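Local coordinates for endolysin (PDB 5A6S), which is the truncated cell wall binding domain of a phage lytic enzyme and probably attaches it to the clostridial cell wall, at residues Asn3-Ala16 with Asn41-Thr53. The protein carries 1 engineered substitution. Sequence-based numbering, arbitrary orientation.
Sequences NLVVYNDGADQRAA and NVYAVGGNKEQYT
Val-45 and Val-6 project from opposite faces of a parallel beta-sheet and illustrate how, in an alpha/beta fold with strand order 2-1-3-4, two adjacent central strands present one face to the helices and the other to loops. Strands 3-7 and 41-45 are joined by four backbone hydrogen bonds that alternate between them, from Leu-4 N to Asn-41 O through to Val-45 N to Val-6 O. On the helix-covered face Val-45 divides its branches. CG1, anti to the backbone N (chi1 173°), meets Ala-15 CB at 3.7 Å, whereas CG2 reaches Val-5 CG1 at 3.8 Å and leans on Ala-16 CA; Leu-19 and, from helix 65-77, Thr-68 complete this packing. On the other face Val-6 and Tyr-52 run past each other in opposite directions, and Val-6 CG1 touches the ring at its edge, 3.9 Å from Tyr-52 CD1. Ala-44 CB sits centrally over one face of that ring and Gln-51 CB toward the rim of the other. At the C-terminal ends of the strands, Asn-8 and Tyr-52 approach from opposite directions, the amide plane turned 38° from the ring, with Asn-8 ND2 3.5 Å from Tyr-52 CZ and OD1 taken by Asn-30. The Tyr-52 hydroxyl donates to Gly-46 O at 2.6 Å. A water ties these strand ends together, accepting from Asn-8 N and ND2 while donating to Asp-12 OD2 (2.8 Å) and to Val-45 O (2.7 Å).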
# COMPACT_ATOMS: atom_id res chain seq x y z
N ASN B 3 19.26 5.35 3.78
CA ASN B 3 18.39 4.50 2.93
C ASN B 3 17.24 5.30 2.38
O ASN B 3 16.68 6.18 3.08
CB ASN B 3 17.79 3.33 3.74
CG ASN B 3 18.80 2.33 4.25
OD1 ASN B 3 19.47 1.60 3.51
ND2 ASN B 3 18.84 2.20 5.59
N LEU B 4 16.85 4.97 1.15
CA LEU B 4 15.68 5.54 0.51
C LEU B 4 15.06 4.49 -0.43
O LEU B 4 15.77 3.73 -1.08
CB LEU B 4 16.10 6.77 -0.30
CG LEU B 4 15.09 7.58 -1.03
CD1 LEU B 4 14.05 8.19 -0.11
CD2 LEU B 4 15.78 8.70 -1.79
N VAL B 5 13.71 4.46 -0.47
CA VAL B 5 12.97 3.57 -1.32
C VAL B 5 12.17 4.35 -2.34
O VAL B 5 11.31 5.16 -2.03
CB VAL B 5 12.07 2.65 -0.51
CG1 VAL B 5 11.49 1.56 -1.40
CG2 VAL B 5 12.84 2.01 0.64
N VAL B 6 12.41 4.02 -3.61
CA VAL B 6 11.75 4.60 -4.78
C VAL B 6 10.73 3.61 -5.36
O VAL B 6 10.96 2.38 -5.44
CB VAL B 6 12.76 4.92 -5.93
CG1 VAL B 6 12.13 5.83 -6.98
CG2 VAL B 6 13.98 5.60 -5.41
N TYR B 7 9.60 4.15 -5.73
CA TYR B 7 8.48 3.42 -6.34
C TYR B 7 7.93 4.26 -7.50
O TYR B 7 8.04 5.48 -7.50
CB TYR B 7 7.40 3.16 -5.30
CG TYR B 7 6.82 4.40 -4.77
CD1 TYR B 7 5.76 5.02 -5.39
CD2 TYR B 7 7.38 5.05 -3.67
CE1 TYR B 7 5.25 6.17 -4.89
CE2 TYR B 7 6.88 6.20 -3.18
CZ TYR B 7 5.83 6.77 -3.76
OH TYR B 7 5.37 7.93 -3.29
N ASN B 8 7.32 3.57 -8.47
CA ASN B 8 6.43 4.24 -9.43
C ASN B 8 4.98 4.21 -8.94
O ASN B 8 4.58 3.30 -8.19
CB ASN B 8 6.55 3.51 -10.79
CG ASN B 8 7.95 3.60 -11.36
OD1 ASN B 8 8.38 4.65 -11.86
ND2 ASN B 8 8.66 2.53 -11.27
N ASP B 9 4.20 5.21 -9.32
CA ASP B 9 2.75 5.25 -9.04
C ASP B 9 2.14 3.87 -9.15
O ASP B 9 2.37 3.16 -10.15
CB ASP B 9 2.03 6.05 -10.11
CG ASP B 9 2.09 7.53 -9.94
OD1 ASP B 9 2.42 8.10 -8.88
OD2 ASP B 9 1.69 8.17 -10.94
N GLY B 10 1.27 3.52 -8.24
CA GLY B 10 0.48 2.32 -8.40
C GLY B 10 0.78 1.29 -7.32
O GLY B 10 1.18 1.66 -6.16
N ALA B 11 0.59 0.03 -7.66
CA ALA B 11 0.64 -1.06 -6.65
C ALA B 11 1.99 -1.15 -5.98
O ALA B 11 2.06 -1.50 -4.85
CB ALA B 11 0.32 -2.41 -7.23
N ASP B 12 3.08 -0.90 -6.71
CA ASP B 12 4.43 -1.00 -6.10
C ASP B 12 4.70 -0.04 -4.89
O ASP B 12 5.55 -0.34 -4.09
CB ASP B 12 5.50 -0.75 -7.19
CG ASP B 12 5.48 -1.85 -8.27
OD1 ASP B 12 5.08 -3.03 -7.96
OD2 ASP B 12 5.87 -1.48 -9.43
N GLN B 13 4.03 1.07 -4.84
CA GLN B 13 4.10 1.99 -3.71
C GLN B 13 3.78 1.20 -2.40
O GLN B 13 4.44 1.43 -1.36
CB GLN B 13 3.28 3.18 -3.87
CG GLN B 13 3.45 4.13 -2.64
CD GLN B 13 2.66 5.39 -2.71
OE1 GLN B 13 1.76 5.54 -3.49
NE2 GLN B 13 2.95 6.29 -1.81
N ARG B 14 2.86 0.26 -2.48
CA ARG B 14 2.42 -0.54 -1.29
C ARG B 14 3.60 -1.31 -0.77
O ARG B 14 3.90 -1.26 0.43
CB ARG B 14 1.35 -1.52 -1.69
CG ARG B 14 0.08 -0.86 -2.29
CD ARG B 14 -0.72 -1.95 -2.98
NE ARG B 14 -1.74 -1.38 -3.88
CZ ARG B 14 -2.40 -2.12 -4.78
NH1 ARG B 14 -2.19 -3.41 -4.84
NH2 ARG B 14 -3.31 -1.57 -5.58
N ALA B 15 4.28 -2.00 -1.69
CA ALA B 15 5.44 -2.76 -1.36
C ALA B 15 6.57 -1.88 -0.87
O ALA B 15 7.26 -2.27 0.09
CB ALA B 15 5.89 -3.63 -2.52
N ALA B 16 6.73 -0.71 -1.49
CA ALA B 16 7.86 0.18 -1.15
C ALA B 16 7.65 0.62 0.32
O ALA B 16 8.62 0.68 1.08
CB ALA B 16 7.93 1.38 -2.05
N ASN B 41 22.18 3.95 0.29
CA ASN B 41 21.45 2.81 -0.29
C ASN B 41 20.13 3.29 -0.89
O ASN B 41 19.20 3.76 -0.20
CB ASN B 41 21.20 1.69 0.74
CG ASN B 41 22.46 1.27 1.52
OD1 ASN B 41 22.61 1.60 2.69
ND2 ASN B 41 23.31 0.52 0.89
N VAL B 42 20.05 3.20 -2.22
CA VAL B 42 18.85 3.54 -2.98
C VAL B 42 18.19 2.23 -3.46
O VAL B 42 18.73 1.51 -4.30
CB VAL B 42 19.20 4.39 -4.18
CG1 VAL B 42 17.96 4.61 -5.04
CG2 VAL B 42 19.75 5.71 -3.68
N TYR B 43 17.08 1.90 -2.84
CA TYR B 43 16.32 0.74 -3.18
C TYR B 43 15.23 1.20 -4.13
O TYR B 43 14.66 2.29 -3.98
CB TYR B 43 15.68 0.17 -1.94
CG TYR B 43 16.58 -0.51 -1.00
CD1 TYR B 43 17.27 0.20 -0.04
CD2 TYR B 43 16.75 -1.88 -1.05
CE1 TYR B 43 18.06 -0.44 0.87
CE2 TYR B 43 17.55 -2.52 -0.14
CZ TYR B 43 18.19 -1.77 0.82
OH TYR B 43 19.00 -2.38 1.70
N ALA B 44 14.98 0.38 -5.14
CA ALA B 44 13.82 0.55 -6.01
C ALA B 44 12.96 -0.66 -5.88
O ALA B 44 13.48 -1.77 -5.84
CB ALA B 44 14.24 0.66 -7.47
N VAL B 45 11.63 -0.45 -5.95
CA VAL B 45 10.68 -1.52 -5.83
C VAL B 45 9.77 -1.58 -7.09
O VAL B 45 9.04 -0.63 -7.38
CB VAL B 45 9.84 -1.43 -4.52
CG1 VAL B 45 8.74 -2.49 -4.54
CG2 VAL B 45 10.73 -1.69 -3.30
N GLY B 46 9.81 -2.72 -7.77
CA GLY B 46 9.01 -2.93 -8.94
C GLY B 46 9.70 -2.47 -10.21
O GLY B 46 10.49 -1.55 -10.18
N GLY B 47 9.33 -3.09 -11.32
CA GLY B 47 9.68 -2.59 -12.66
C GLY B 47 11.08 -2.96 -13.04
O GLY B 47 11.56 -4.04 -12.67
N ASN B 48 11.76 -2.10 -13.80
CA ASN B 48 13.09 -2.45 -14.30
C ASN B 48 14.10 -1.37 -14.03
O ASN B 48 13.75 -0.20 -13.88
CB ASN B 48 13.10 -2.82 -15.83
CG ASN B 48 12.54 -1.73 -16.67
OD1 ASN B 48 13.26 -0.85 -17.13
ND2 ASN B 48 11.24 -1.71 -16.80
N LYS B 49 15.36 -1.77 -13.95
CA LYS B 49 16.40 -0.86 -13.53
C LYS B 49 16.52 0.39 -14.33
O LYS B 49 16.78 1.42 -13.75
CB LYS B 49 17.74 -1.58 -13.32
CG LYS B 49 18.58 -1.89 -14.53
CD LYS B 49 19.81 -2.65 -14.03
CE LYS B 49 20.80 -3.05 -15.13
NZ LYS B 49 20.22 -3.06 -16.50
N GLU B 50 16.18 0.36 -15.61
CA GLU B 50 16.31 1.54 -16.48
C GLU B 50 15.29 2.61 -16.18
O GLU B 50 15.37 3.74 -16.69
CB GLU B 50 16.14 1.13 -17.96
CG GLU B 50 17.22 0.21 -18.47
CD GLU B 50 16.98 -1.23 -18.09
OE1 GLU B 50 15.84 -1.56 -17.72
OE2 GLU B 50 17.94 -2.02 -18.12
N GLN B 51 14.25 2.29 -15.39
CA GLN B 51 13.29 3.32 -15.07
C GLN B 51 13.78 4.23 -13.97
O GLN B 51 13.12 5.21 -13.68
CB GLN B 51 11.98 2.73 -14.56
CG GLN B 51 11.34 1.69 -15.44
CD GLN B 51 10.09 1.14 -14.75
OE1 GLN B 51 10.13 0.10 -14.13
NE2 GLN B 51 9.03 1.91 -14.76
N TYR B 52 14.89 3.87 -13.32
CA TYR B 52 15.33 4.49 -12.07
C TYR B 52 16.63 5.25 -12.20
O TYR B 52 17.36 5.02 -13.12
CB TYR B 52 15.49 3.43 -11.01
CG TYR B 52 14.17 2.79 -10.66
CD1 TYR B 52 13.21 3.48 -9.90
CD2 TYR B 52 13.88 1.49 -11.06
CE1 TYR B 52 12.02 2.87 -9.59
CE2 TYR B 52 12.67 0.90 -10.75
CZ TYR B 52 11.74 1.60 -10.01
OH TYR B 52 10.56 0.99 -9.63
N THR B 53 16.87 6.16 -11.27
CA THR B 53 18.15 6.82 -11.10
C THR B 53 19.38 5.90 -11.28
O THR B 53 19.40 4.70 -10.86
CB THR B 53 18.22 7.61 -9.75
OG1 THR B 53 19.52 8.23 -9.63
CG2 THR B 53 18.05 6.65 -8.52
O HOH W 1 7.65 0.73 -9.25